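Local coordinates for ABC-type branched-chain amino acid transport systems periplasmic component-like protein (Thermomonospora curvata, PDB 4N03) that probably serves as the extracytoplasmic substrate-binding component of an ABC transporter, here holding a palmitic acid molecule between its two lobes, at residues Ala130-Leu135 against Gly181-Arg186; Thr144-Asp149 against Ala278-Pro283. All blocks are in the same frame, centred on the assembly; numbering follows the deposited sequence.

Contact 1 of 2, residues Ala130-Leu135 against Gly181-Arg186. With PLM (palmitic acid), chain B.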
# COMPACT_ATOMS: atom_id res chain seq x y z
N ALA A 130 -3.54 1.02 -1.29
CA ALA A 130 -3.65 1.59 -2.60
C ALA A 130 -3.10 3.01 -2.52
O ALA A 130 -3.41 3.72 -1.57
CB ALA A 130 -5.07 1.62 -3.05
N TRP A 131 -2.26 3.38 -3.44
CA TRP A 131 -1.52 4.61 -3.33
C TRP A 131 -1.58 5.52 -4.56
O TRP A 131 -0.73 6.34 -4.78
CB TRP A 131 -0.09 4.31 -2.84
CG TRP A 131 -0.10 3.71 -1.48
CD1 TRP A 131 -0.25 4.41 -0.36
CD2 TRP A 131 -0.13 2.31 -1.09
NE1 TRP A 131 -0.33 3.59 0.74
CE2 TRP A 131 -0.30 2.27 0.29
CE3 TRP A 131 -0.07 1.11 -1.79
CZ2 TRP A 131 -0.36 1.07 1.01
CZ3 TRP A 131 -0.11 -0.07 -1.08
CH2 TRP A 131 -0.25 -0.08 0.30
N THR A 132 -2.63 5.35 -5.35
CA THR A 132 -2.85 6.26 -6.43
C THR A 132 -3.23 7.66 -5.93
O THR A 132 -3.97 7.85 -4.98
CB THR A 132 -3.95 5.72 -7.35
OG1 THR A 132 -4.09 6.59 -8.48
CG2 THR A 132 -5.31 5.60 -6.70
N THR A 133 -2.81 8.68 -6.71
CA THR A 133 -3.25 10.04 -6.49
C THR A 133 -4.74 10.19 -6.77
O THR A 133 -5.35 11.16 -6.30
CB THR A 133 -2.47 11.00 -7.38
OG1 THR A 133 -2.55 10.56 -8.74
CG2 THR A 133 -1.03 11.03 -6.96
N ALA A 134 -5.35 9.23 -7.47
CA ALA A 134 -6.76 9.30 -7.71
C ALA A 134 -7.59 9.21 -6.44
O ALA A 134 -8.77 9.49 -6.46
CB ALA A 134 -7.17 8.26 -8.73
N LEU A 135 -6.98 8.79 -5.32
CA LEU A 135 -7.65 8.69 -4.03
C LEU A 135 -7.37 9.85 -3.10
O LEU A 135 -7.96 9.90 -2.03
CB LEU A 135 -7.34 7.34 -3.36
CG LEU A 135 -7.81 6.14 -4.18
CD1 LEU A 135 -7.35 4.85 -3.55
CD2 LEU A 135 -9.33 6.12 -4.42
N GLY A 181 -0.80 1.63 -12.00
CA GLY A 181 0.34 1.75 -12.87
C GLY A 181 0.47 3.10 -13.52
O GLY A 181 1.56 3.59 -13.72
N GLY A 182 -0.69 3.70 -13.84
CA GLY A 182 -0.71 5.02 -14.47
C GLY A 182 -0.21 6.10 -13.55
O GLY A 182 0.44 7.05 -13.99
N SER A 183 -0.48 6.00 -12.25
CA SER A 183 0.05 6.96 -11.29
C SER A 183 1.56 6.80 -11.17
O SER A 183 2.30 7.77 -11.16
CB SER A 183 -0.67 6.82 -9.97
OG SER A 183 -0.14 7.65 -8.96
N ALA A 184 2.03 5.55 -11.04
CA ALA A 184 3.45 5.33 -11.02
C ALA A 184 4.11 5.95 -12.26
O ALA A 184 5.15 6.59 -12.18
CB ALA A 184 3.73 3.85 -10.89
N LEU A 185 3.55 5.61 -13.40
CA LEU A 185 4.06 6.08 -14.69
C LEU A 185 4.14 7.62 -14.80
O LEU A 185 5.10 8.14 -15.33
CB LEU A 185 3.19 5.53 -15.82
CG LEU A 185 3.59 5.90 -17.23
CD1 LEU A 185 4.92 5.30 -17.63
CD2 LEU A 185 2.52 5.45 -18.19
N ARG A 186 3.17 8.26 -14.22
CA ARG A 186 3.21 9.72 -14.17
C ARG A 186 4.47 10.21 -13.51
O ARG A 186 5.13 11.17 -13.92
CB ARG A 186 1.96 10.28 -13.49
CG ARG A 186 1.89 11.78 -13.50
CD ARG A 186 0.72 12.28 -12.71
NE ARG A 186 0.65 13.73 -12.71
CZ ARG A 186 -0.31 14.43 -13.22
NH1 ARG A 186 -1.38 13.88 -13.77
NH2 ARG A 186 -0.24 15.71 -13.08
C1 PLM B . -3.05 -1.04 -6.41
O1 PLM B . -2.84 0.11 -5.96
O2 PLM B . -4.07 -1.39 -7.03
C2 PLM B . -2.08 -2.14 -6.02
C3 PLM B . -2.48 -2.63 -4.56
C4 PLM B . -1.46 -3.57 -3.96
C5 PLM B . -1.87 -4.08 -2.61
C6 PLM B . -0.88 -4.97 -1.83
C7 PLM B . -0.01 -4.11 -0.92
C8 PLM B . 1.13 -4.83 -0.24
C9 PLM B . 1.79 -4.07 0.89
CA PLM B . 2.99 -3.18 0.47
CB PLM B . 3.35 -2.24 1.70
CC PLM B . 3.40 -0.75 1.27
CD PLM B . 3.20 0.24 2.40
CE PLM B . 3.20 1.72 2.04
CF PLM B . 2.40 2.53 3.07
CG PLM B . 3.19 2.94 4.30
O HOH W 1 -0.23 10.18 -10.09

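Contact 2 of 2, residues Thr144-Asp149 against Ala278-Pro283. With PLM (palmitic acid), chain B.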
# COMPACT_ATOMS: atom_id res chain seq x y z
N THR A 144 -2.33 6.41 2.79
CA THR A 144 -1.18 6.36 3.69
C THR A 144 0.12 6.55 2.93
O THR A 144 0.13 6.45 1.71
CB THR A 144 -1.16 5.03 4.44
OG1 THR A 144 -1.10 3.98 3.49
CG2 THR A 144 -2.40 4.87 5.33
N GLY A 145 1.20 6.84 3.60
CA GLY A 145 2.50 6.87 2.97
C GLY A 145 2.58 7.89 1.84
O GLY A 145 1.98 8.97 1.91
N THR A 146 3.38 7.53 0.85
CA THR A 146 3.54 8.27 -0.40
C THR A 146 2.51 7.80 -1.42
O THR A 146 1.90 6.71 -1.28
CB THR A 146 4.93 7.97 -0.98
OG1 THR A 146 5.00 6.54 -1.04
CG2 THR A 146 6.05 8.51 -0.14
N THR A 147 2.32 8.58 -2.47
CA THR A 147 1.64 8.12 -3.66
C THR A 147 2.62 7.53 -4.65
O THR A 147 3.82 7.75 -4.59
CB THR A 147 0.82 9.27 -4.26
OG1 THR A 147 1.62 10.45 -4.39
CG2 THR A 147 -0.37 9.55 -3.40
N TYR A 148 2.08 6.77 -5.60
CA TYR A 148 2.92 5.98 -6.49
C TYR A 148 3.88 6.79 -7.32
O TYR A 148 4.98 6.39 -7.65
CB TYR A 148 2.07 5.16 -7.43
CG TYR A 148 1.36 4.01 -6.79
CD1 TYR A 148 2.03 3.05 -6.00
CD2 TYR A 148 0.01 3.85 -6.95
CE1 TYR A 148 1.35 1.98 -5.44
CE2 TYR A 148 -0.65 2.76 -6.39
CZ TYR A 148 0.03 1.82 -5.64
OH TYR A 148 -0.58 0.72 -5.05
N ASP A 149 3.40 7.95 -7.80
CA ASP A 149 4.20 8.89 -8.57
C ASP A 149 5.42 9.37 -7.81
O ASP A 149 6.52 9.33 -8.31
CB ASP A 149 3.38 10.03 -9.16
CG ASP A 149 2.47 10.77 -8.21
OD1 ASP A 149 2.43 10.45 -6.99
OD2 ASP A 149 1.75 11.66 -8.72
N ALA A 278 10.65 0.50 -4.52
CA ALA A 278 10.42 1.82 -3.93
C ALA A 278 9.13 1.75 -3.12
O ALA A 278 8.10 1.37 -3.63
CB ALA A 278 10.29 2.85 -5.00
N THR A 279 9.23 2.05 -1.82
CA THR A 279 8.09 1.92 -0.94
C THR A 279 8.22 2.86 0.24
O THR A 279 9.32 3.04 0.77
CB THR A 279 7.98 0.47 -0.41
OG1 THR A 279 6.89 0.42 0.50
CG2 THR A 279 9.25 -0.03 0.26
N ALA A 280 7.11 3.45 0.68
CA ALA A 280 7.09 4.26 1.87
C ALA A 280 7.11 3.42 3.16
O ALA A 280 7.29 3.97 4.23
CB ALA A 280 5.84 5.13 1.92
N GLY A 281 6.87 2.11 3.05
CA GLY A 281 6.79 1.23 4.21
C GLY A 281 8.10 0.54 4.54
O GLY A 281 8.81 0.08 3.66
N ALA A 282 8.39 0.47 5.83
CA ALA A 282 9.56 -0.25 6.27
C ALA A 282 9.30 -1.77 6.17
O ALA A 282 8.18 -2.22 6.41
CB ALA A 282 9.86 0.09 7.70
N PRO A 283 10.34 -2.52 5.80
CA PRO A 283 10.20 -3.96 5.83
C PRO A 283 10.32 -4.50 7.29
O PRO A 283 10.74 -3.79 8.20
CB PRO A 283 11.35 -4.41 4.96
CG PRO A 283 12.41 -3.41 5.21
CD PRO A 283 11.67 -2.12 5.41
C1 PLM B . -3.05 -1.04 -6.41
O1 PLM B . -2.84 0.11 -5.96
O2 PLM B . -4.07 -1.39 -7.03
C2 PLM B . -2.08 -2.14 -6.02
C3 PLM B . -2.48 -2.63 -4.56
C4 PLM B . -1.46 -3.57 -3.96
C5 PLM B . -1.87 -4.08 -2.61
C6 PLM B . -0.88 -4.97 -1.83
C7 PLM B . -0.01 -4.11 -0.92
C8 PLM B . 1.13 -4.83 -0.24
C9 PLM B . 1.79 -4.07 0.89
CA PLM B . 2.99 -3.18 0.47
CB PLM B . 3.35 -2.24 1.70
CC PLM B . 3.40 -0.75 1.27
CD PLM B . 3.20 0.24 2.40
CE PLM B . 3.20 1.72 2.04
CF PLM B . 2.40 2.53 3.07
CG PLM B . 3.19 2.94 4.30
O HOH W 2 4.83 3.29 -0.98

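Contact 1 of 2, residues Ala130-Leu135 against Gly181-Arg186
S183 lays its CB beside the hydroxyl of T132 and turns its OG toward T133. The closest pairs, T132 OG1 to S183 CB at 3.7 Å and S183 OG to the backbone N of T133 at 3.6 Å, are packing distances, and no direct hydrogen bond joins 130-135 to 181-186. A water bridges them instead: it donates to T133 OG1 at 2.7 Å and lies 2.8 Å from S183 OG, spanning two hydroxyls that are themselves 3.8 Å apart. A chi1 of 176°, with OG opposite the backbone N, points the S183 hydroxyl off the helix toward this water. T133 OG1 is also hydrogen-bonded to T404 O near the C terminus, whereas the buried N of T133 has no partner in the model. T132 OG1 is engaged too, accepting from A134 N at 3.1 Å in a nearly straight bond (167°) and pairing with D179 O at the start of the helix. On the other side of the loop, W131 places one ring face against the fatty-acid tail, PLM CE lying 3.6 Å above the plane, offset toward the rim; its NE1 is hydrogen-bonded to T144 OG1. The T132 bond to A134 N closes an ST turn at the entry to 3-10 segment 133-135, and the turn links the ligand cleft of this two-lobed periplasmic-binding-protein fold to helix 179-195.

Contact 2 of 2, residues Thr144-Asp149 against Ala278-Pro283
From its CB, 4.2 Å from the methyl of A280, the T146 side chain splits into two branches that both rest on that methyl: CG2 at 4.0 Å from A280 CB and OG1, the nearer, at 3.4 Å from it. With OG1 set between the backbone N and the carbonyl carbon (chi1 53°), the hydroxyl can receive a long water hydrogen bond, and the same water accepts from the N of A280 at 2.8 Å. The stronger partner of T146 OG1 is D151 OD1 in helix 148-161. G145 packs its CA on the same methyl, where a side chain would be tight. Here the connection from one lobe of a periplasmic binding protein to the other meets the end of strand 275-279, and both line the fatty-acid site. T279 OG1 accepts from G281 N (161°), an ST turn, while facing PLM CC at 3.8 Å; a valine here would probably leave G281 N without its acceptor and the turn less firmly held. At the ligand's other end, Y148 OH donates to PLM O1 at 2.5 Å, the oxygen in the ring plane at its edge. T147 OG1 donates to D149 OD1 at 2.7 Å, nearly in line with the carboxylate C-O bond.

In the fold
From the N terminus, the chain completes the four-stranded parallel sheet with strand 126-129, then enters a loop that begins with 130-135 and runs through 144-147 into helix 148-161. Contact 1 closes when helix 179-195 brings 181-186 back against that loop, after 45 intervening residues. Contact 2 closes after 128 intervening residues, as strand 275-279 of the seven-stranded mixed sheet delivers 278-283. The segments alternate, so the two closures cross rather than nest. Their centres lie 12 Å apart, and they meet: W131 O is 3.0 Å from Y148 N, a probable hydrogen bond. The loop side of contact 1 and both segments of contact 2 reach the fatty acid, while 181-186 packs behind as a second layer.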